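Side-chain contacts in fat acid-binding protein (Eubacterium ventriosum, PDB 3NYI), which binds a stearic acid molecule and probably functions as a fatty-acid-binding protein: residues A[87-92]-A[101-106]; A[236-241]-A[254-259]. One frame throughout, in Å; residues are numbered along the deposited sequence.

Contact 1 of 2, residues A[87-92]-A[101-106]; sequences VVCFTI and NSAINA
The hydroxyl of T91, whose methyl packs against A103, makes a hydrogen bond that sets the side chain's rotation. OG1 of T91 donates to the carbonyl oxygen O of I92, the next residue, over 3.1 Å, arriving 33° off the carbonyl plane with a bent C=O...O angle of 131°. With chi1 at 70°, this hydroxyl sits between the backbone N and the carbonyl carbon, which leaves CG2 anti to the carbonyl carbon and turned to the helix. The methyl ends 4.3 Å from CB of A103, so the polar branch of the threonine closes on its own chain while the apolar branch does the packing.

Two residues earlier on the strand, C89 completes the arrangement. Its thiol sulfur is swung anti to the backbone N, and SG lies 4.4 Å from CB of A103. Because SG of C89 and CG2 of T91 are themselves 4.5 Å apart, the alanine methyl forms a nearly equilateral triangle with them, one methyl facing two strand side chains. No hydrogen bond joins the segments. CA of C89 and CA of A103 are 8.0 Å apart, a spacing that the short alanine side chain spans with its one methyl.

These two elements open a beta-alpha-beta unit: strand 87-91, helix 99-113, then strand 119-123, which lies parallel to the first. A103 also rests on V121 of that returning strand. Helix 70-81 closes the flank, F77 against C89 and Y73 against T91, while strand 6-10 runs parallel along the other edge of strand 87-91 and places V8 beside C89.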
loop_
_atom_site.group_PDB
_atom_site.type_symbol
_atom_site.label_atom_id
_atom_site.label_comp_id
_atom_site.label_asym_id
_atom_site.label_seq_id
_atom_site.Cartn_x
_atom_site.Cartn_y
_atom_site.Cartn_z
ATOM N N VAL A 87 -8.642 2.808 -19.318
ATOM C CA VAL A 87 -8.421 2.241 -17.991
ATOM C C VAL A 87 -7.006 2.509 -17.501
ATOM O O VAL A 87 -6.045 2.362 -18.251
ATOM C CB VAL A 87 -8.658 0.703 -18.008
ATOM C CG1 VAL A 87 -8.214 0.086 -16.683
ATOM C CG2 VAL A 87 -10.109 0.384 -18.295
ATOM N N VAL A 88 -6.873 2.908 -16.239
ATOM C CA VAL A 88 -5.561 2.983 -15.617
ATOM C C VAL A 88 -5.534 2.131 -14.364
ATOM O O VAL A 88 -6.335 2.327 -13.458
ATOM C CB VAL A 88 -5.189 4.434 -15.218
ATOM C CG1 VAL A 88 -3.762 4.470 -14.742
ATOM C CG2 VAL A 88 -5.373 5.366 -16.402
ATOM N N CYS A 89 -4.593 1.196 -14.305
ATOM C CA CYS A 89 -4.582 0.201 -13.242
ATOM C C CYS A 89 -3.275 0.203 -12.440
ATOM O O CYS A 89 -2.206 0.002 -13.012
ATOM C CB CYS A 89 -4.823 -1.182 -13.859
ATOM S SG CYS A 89 -4.793 -2.532 -12.675
ATOM N N PHE A 90 -3.370 0.419 -11.124
ATOM C CA PHE A 90 -2.196 0.414 -10.235
ATOM C C PHE A 90 -2.088 -0.898 -9.462
ATOM O O PHE A 90 -3.085 -1.439 -8.994
ATOM C CB PHE A 90 -2.290 1.540 -9.205
ATOM C CG PHE A 90 -2.267 2.905 -9.797
ATOM C CD1 PHE A 90 -1.081 3.630 -9.843
ATOM C CD2 PHE A 90 -3.429 3.480 -10.298
ATOM C CE1 PHE A 90 -1.051 4.903 -10.388
ATOM C CE2 PHE A 90 -3.410 4.755 -10.841
ATOM C CZ PHE A 90 -2.218 5.468 -10.889
ATOM N N THR A 91 -0.869 -1.397 -9.304
ATOM C CA THR A 91 -0.674 -2.616 -8.537
ATOM C C THR A 91 0.385 -2.390 -7.488
ATOM O O THR A 91 1.168 -1.432 -7.562
ATOM C CB THR A 91 -0.205 -3.802 -9.415
ATOM O OG1 THR A 91 1.134 -3.568 -9.858
ATOM C CG2 THR A 91 -1.095 -3.962 -10.624
ATOM N N ILE A 92 0.402 -3.288 -6.514
ATOM C CA ILE A 92 1.460 -3.319 -5.516
ATOM C C ILE A 92 2.810 -3.489 -6.238
ATOM O O ILE A 92 2.861 -4.018 -7.359
ATOM C CB ILE A 92 1.201 -4.488 -4.531
ATOM C CG1 ILE A 92 2.087 -4.381 -3.278
ATOM C CG2 ILE A 92 1.389 -5.854 -5.247
ATOM C CD1 ILE A 92 1.757 -5.455 -2.187
ATOM N N ASN A 101 2.118 -8.476 -12.938
ATOM C CA ASN A 101 2.207 -9.299 -14.132
ATOM C C ASN A 101 0.904 -10.030 -14.476
ATOM O O ASN A 101 0.668 -10.353 -15.638
ATOM C CB ASN A 101 3.410 -10.238 -14.080
ATOM C CG ASN A 101 4.681 -9.553 -14.589
ATOM O OD1 ASN A 101 4.791 -9.205 -15.776
ATOM N ND2 ASN A 101 5.606 -9.314 -13.696
ATOM N N SER A 102 0.059 -10.265 -13.477
ATOM C CA SER A 102 -1.294 -10.757 -13.777
ATOM C C SER A 102 -2.060 -9.707 -14.555
ATOM O O SER A 102 -2.762 -10.015 -15.518
ATOM C CB SER A 102 -2.067 -11.115 -12.506
ATOM O OG SER A 102 -1.437 -12.180 -11.843
ATOM N N ALA A 103 -1.906 -8.442 -14.158
ATOM C CA ALA A 103 -2.631 -7.377 -14.835
ATOM C C ALA A 103 -2.112 -7.186 -16.259
ATOM O O ALA A 103 -2.874 -6.874 -17.169
ATOM C CB ALA A 103 -2.539 -6.050 -14.038
ATOM N N ILE A 104 -0.807 -7.347 -16.451
ATOM C CA ILE A 104 -0.235 -7.247 -17.789
ATOM C C ILE A 104 -0.816 -8.352 -18.677
ATOM O O ILE A 104 -1.243 -8.108 -19.813
ATOM C CB ILE A 104 1.302 -7.381 -17.772
ATOM C CG1 ILE A 104 1.938 -6.140 -17.138
ATOM C CG2 ILE A 104 1.823 -7.525 -19.197
ATOM C CD1 ILE A 104 1.619 -4.861 -17.867
ATOM N N ASN A 105 -0.819 -9.573 -18.166
ATOM C CA ASN A 105 -1.430 -10.671 -18.925
ATOM C C ASN A 105 -2.910 -10.424 -19.201
ATOM O O ASN A 105 -3.414 -10.776 -20.263
ATOM C CB ASN A 105 -1.206 -12.023 -18.251
ATOM C CG ASN A 105 0.168 -12.603 -18.564
ATOM O OD1 ASN A 105 1.153 -11.867 -18.674
ATOM N ND2 ASN A 105 0.238 -13.920 -18.726
ATOM N N ALA A 106 -3.597 -9.789 -18.257
ATOM C CA ALA A 106 -5.028 -9.529 -18.422
ATOM C C ALA A 106 -5.280 -8.460 -19.482
ATOM O O ALA A 106 -6.226 -8.563 -20.274
ATOM C CB ALA A 106 -5.653 -9.130 -17.098
#

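Contact 2 of 2, residues A[236-241]-A[254-259]; sequences FIVSVG and KEVEST. With STE (stearic acid), chain C.
V256 packs onto V238 and V240 as the helix of a second beta-alpha-beta unit, strand 236-242, helix 246-260 and strand 270-271, settles on its sheet. CB of V256 is directed at the strand, and its two methyls divide the work. One branch, CG1, is anti to the backbone N (chi1 171°) and meets CG1 of V238 at 4.4 Å. The other, CG2, stands beside the backbone N and makes the closest touch, 3.9 Å from CG2 of V240. The side chains of V240 and V256 pass each other in opposite directions, so they meet alongside, methyl against methyl.

V238 and V240 are two residues apart on the strand and share one face of the sheet, and V256 bridges them. The contact is purely apolar; L264 covers both V240 and V256, and L221 of helix 213-231 packs on V256 as well. Near the C-terminal end of the strand the character changes: CA of G241 lies 3.8 Å from C18 of stearic acid, so the backbone itself meets the end of the fatty acid's tail.

The helix adds a polar detail next to V256. O of E255 accepts hydrogen bonds from both the amide N and the hydroxyl OG1 of T259, each at 2.8 Å, with T259 N and T259 OG1 reaching the E255 oxygen from opposite faces of its carbonyl plane.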
loop_
_atom_site.group_PDB
_atom_site.type_symbol
_atom_site.label_atom_id
_atom_site.label_comp_id
_atom_site.label_asym_id
_atom_site.label_seq_id
_atom_site.Cartn_x
_atom_site.Cartn_y
_atom_site.Cartn_z
ATOM N N PHE A 236 5.145 17.918 0.751
ATOM C CA PHE A 236 4.669 16.521 0.875
ATOM C C PHE A 236 3.264 16.389 1.457
ATOM O O PHE A 236 2.830 17.220 2.256
ATOM C CB PHE A 236 5.629 15.701 1.749
ATOM C CG PHE A 236 6.911 15.355 1.067
ATOM C CD1 PHE A 236 7.106 14.097 0.529
ATOM C CD2 PHE A 236 7.927 16.306 0.951
ATOM C CE1 PHE A 236 8.298 13.779 -0.128
ATOM C CE2 PHE A 236 9.123 15.990 0.313
ATOM C CZ PHE A 236 9.304 14.741 -0.236
ATOM N N ILE A 237 2.566 15.339 1.030
ATOM C CA ILE A 237 1.340 14.860 1.663
ATOM C C ILE A 237 1.724 13.787 2.679
ATOM O O ILE A 237 2.586 12.968 2.408
ATOM C CB ILE A 237 0.426 14.192 0.608
ATOM C CG1 ILE A 237 -0.028 15.227 -0.424
ATOM C CG2 ILE A 237 -0.771 13.503 1.277
ATOM C CD1 ILE A 237 -0.809 16.393 0.185
ATOM N N VAL A 238 1.094 13.778 3.848
ATOM C CA VAL A 238 1.437 12.793 4.868
ATOM C C VAL A 238 0.172 12.076 5.369
ATOM O O VAL A 238 -0.833 12.726 5.673
ATOM C CB VAL A 238 2.175 13.454 6.045
ATOM C CG1 VAL A 238 2.610 12.421 7.053
ATOM C CG2 VAL A 238 3.377 14.247 5.542
ATOM N N SER A 239 0.204 10.744 5.401
ATOM C CA SER A 239 -0.919 9.960 5.940
ATOM C C SER A 239 -0.411 8.834 6.822
ATOM O O SER A 239 0.758 8.445 6.727
ATOM C CB SER A 239 -1.795 9.374 4.829
ATOM O OG SER A 239 -2.443 10.398 4.090
ATOM N N VAL A 240 -1.295 8.304 7.667
ATOM C CA VAL A 240 -0.927 7.262 8.628
ATOM C C VAL A 240 -1.621 5.930 8.310
ATOM O O VAL A 240 -2.752 5.914 7.805
ATOM C CB VAL A 240 -1.264 7.699 10.090
ATOM C CG1 VAL A 240 -1.327 6.505 11.019
ATOM C CG2 VAL A 240 -0.243 8.738 10.603
ATOM N N GLY A 241 -0.936 4.823 8.599
ATOM C CA GLY A 241 -1.539 3.490 8.549
ATOM C C GLY A 241 -1.449 2.797 9.904
ATOM O O GLY A 241 -0.432 2.898 10.604
ATOM N N LYS A 254 -1.782 11.776 16.242
ATOM C CA LYS A 254 -1.575 13.012 16.986
ATOM C C LYS A 254 -0.085 13.264 17.169
ATOM O O LYS A 254 0.386 14.393 17.027
ATOM C CB LYS A 254 -2.298 12.962 18.335
ATOM C CG LYS A 254 -3.818 13.031 18.221
ATOM C CD LYS A 254 -4.484 12.962 19.590
ATOM C CE LYS A 254 -5.986 13.206 19.492
ATOM N NZ LYS A 254 -6.659 13.175 20.828
ATOM N N GLU A 255 0.654 12.200 17.475
ATOM C CA GLU A 255 2.103 12.282 17.638
ATOM C C GLU A 255 2.777 12.693 16.337
ATOM O O GLU A 255 3.748 13.450 16.350
ATOM C CB GLU A 255 2.683 10.943 18.094
ATOM C CG GLU A 255 2.110 10.402 19.391
ATOM C CD GLU A 255 2.478 8.941 19.620
ATOM O OE1 GLU A 255 3.553 8.504 19.145
ATOM O OE2 GLU A 255 1.688 8.230 20.277
ATOM N N VAL A 256 2.276 12.176 15.217
ATOM C CA VAL A 256 2.825 12.533 13.910
ATOM C C VAL A 256 2.648 14.026 13.642
ATOM O O VAL A 256 3.598 14.716 13.263
ATOM C CB VAL A 256 2.167 11.731 12.769
ATOM C CG1 VAL A 256 2.581 12.277 11.403
ATOM C CG2 VAL A 256 2.506 10.237 12.879
ATOM N N GLU A 257 1.432 14.523 13.849
ATOM C CA GLU A 257 1.137 15.913 13.542
ATOM C C GLU A 257 1.980 16.832 14.413
ATOM O O GLU A 257 2.519 17.831 13.939
ATOM C CB GLU A 257 -0.354 16.219 13.723
ATOM C CG GLU A 257 -1.243 15.582 12.657
ATOM C CD GLU A 257 -2.671 16.091 12.707
ATOM O OE1 GLU A 257 -3.058 16.681 13.740
ATOM O OE2 GLU A 257 -3.405 15.908 11.708
ATOM N N SER A 258 2.086 16.470 15.688
ATOM C CA SER A 258 2.840 17.227 16.670
ATOM C C SER A 258 4.338 17.194 16.368
ATOM O O SER A 258 5.004 18.230 16.343
ATOM C CB SER A 258 2.574 16.650 18.064
ATOM O OG SER A 258 3.473 17.172 19.022
ATOM N N THR A 259 4.866 16.001 16.130
ATOM C CA THR A 259 6.306 15.851 15.935
ATOM C C THR A 259 6.786 16.463 14.620
ATOM O O THR A 259 7.826 17.129 14.569
ATOM C CB THR A 259 6.736 14.382 16.033
ATOM O OG1 THR A 259 6.381 13.876 17.324
ATOM C CG2 THR A 259 8.244 14.241 15.839
HETATM C C1 STE C . 0.891 -11.946 -3.067
HETATM O O1 STE C . 1.171 -11.864 -4.224
HETATM O O2 STE C . 0.783 -13.027 -2.566
HETATM C C2 STE C . 0.899 -10.675 -2.188
HETATM C C3 STE C . 2.232 -10.562 -1.405
HETATM C C4 STE C . 2.182 -9.347 -0.445
HETATM C C5 STE C . 3.574 -9.059 0.163
HETATM C C6 STE C . 3.478 -7.880 1.159
HETATM C C7 STE C . 4.836 -7.631 1.863
HETATM C C8 STE C . 4.713 -6.346 2.721
HETATM C C9 STE C . 6.029 -6.048 3.476
HETATM C C10 STE C . 5.814 -4.807 4.384
HETATM C C11 STE C . 5.848 -3.552 3.509
HETATM C C12 STE C . 4.663 -2.576 3.704
HETATM C C13 STE C . 3.968 -2.660 5.072
HETATM C C14 STE C . 3.791 -1.198 5.567
HETATM C C15 STE C . 2.765 -1.120 6.721
HETATM C C16 STE C . 2.905 0.259 7.412
HETATM C C17 STE C . 2.024 1.298 6.686
HETATM C C18 STE C . 2.008 2.640 7.454
#

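How the contacts relate
The same solution appears twice in one chain: in both contacts a helix following a strand of a beta-alpha-beta unit places one aliphatic side chain over two strand residues spaced two apart. The units belong to different sheets, on opposite sides of the chain's centre, with contact centres about 30 Å apart and nearest atoms about 14 Å apart. Stearic acid spans between them. Its head is hydrogen-bonded by S97, in the link between the segments of contact 1, and by T65; T91's side chain lies about 10 Å from the ligand. Its tail ends at the strand of contact 2.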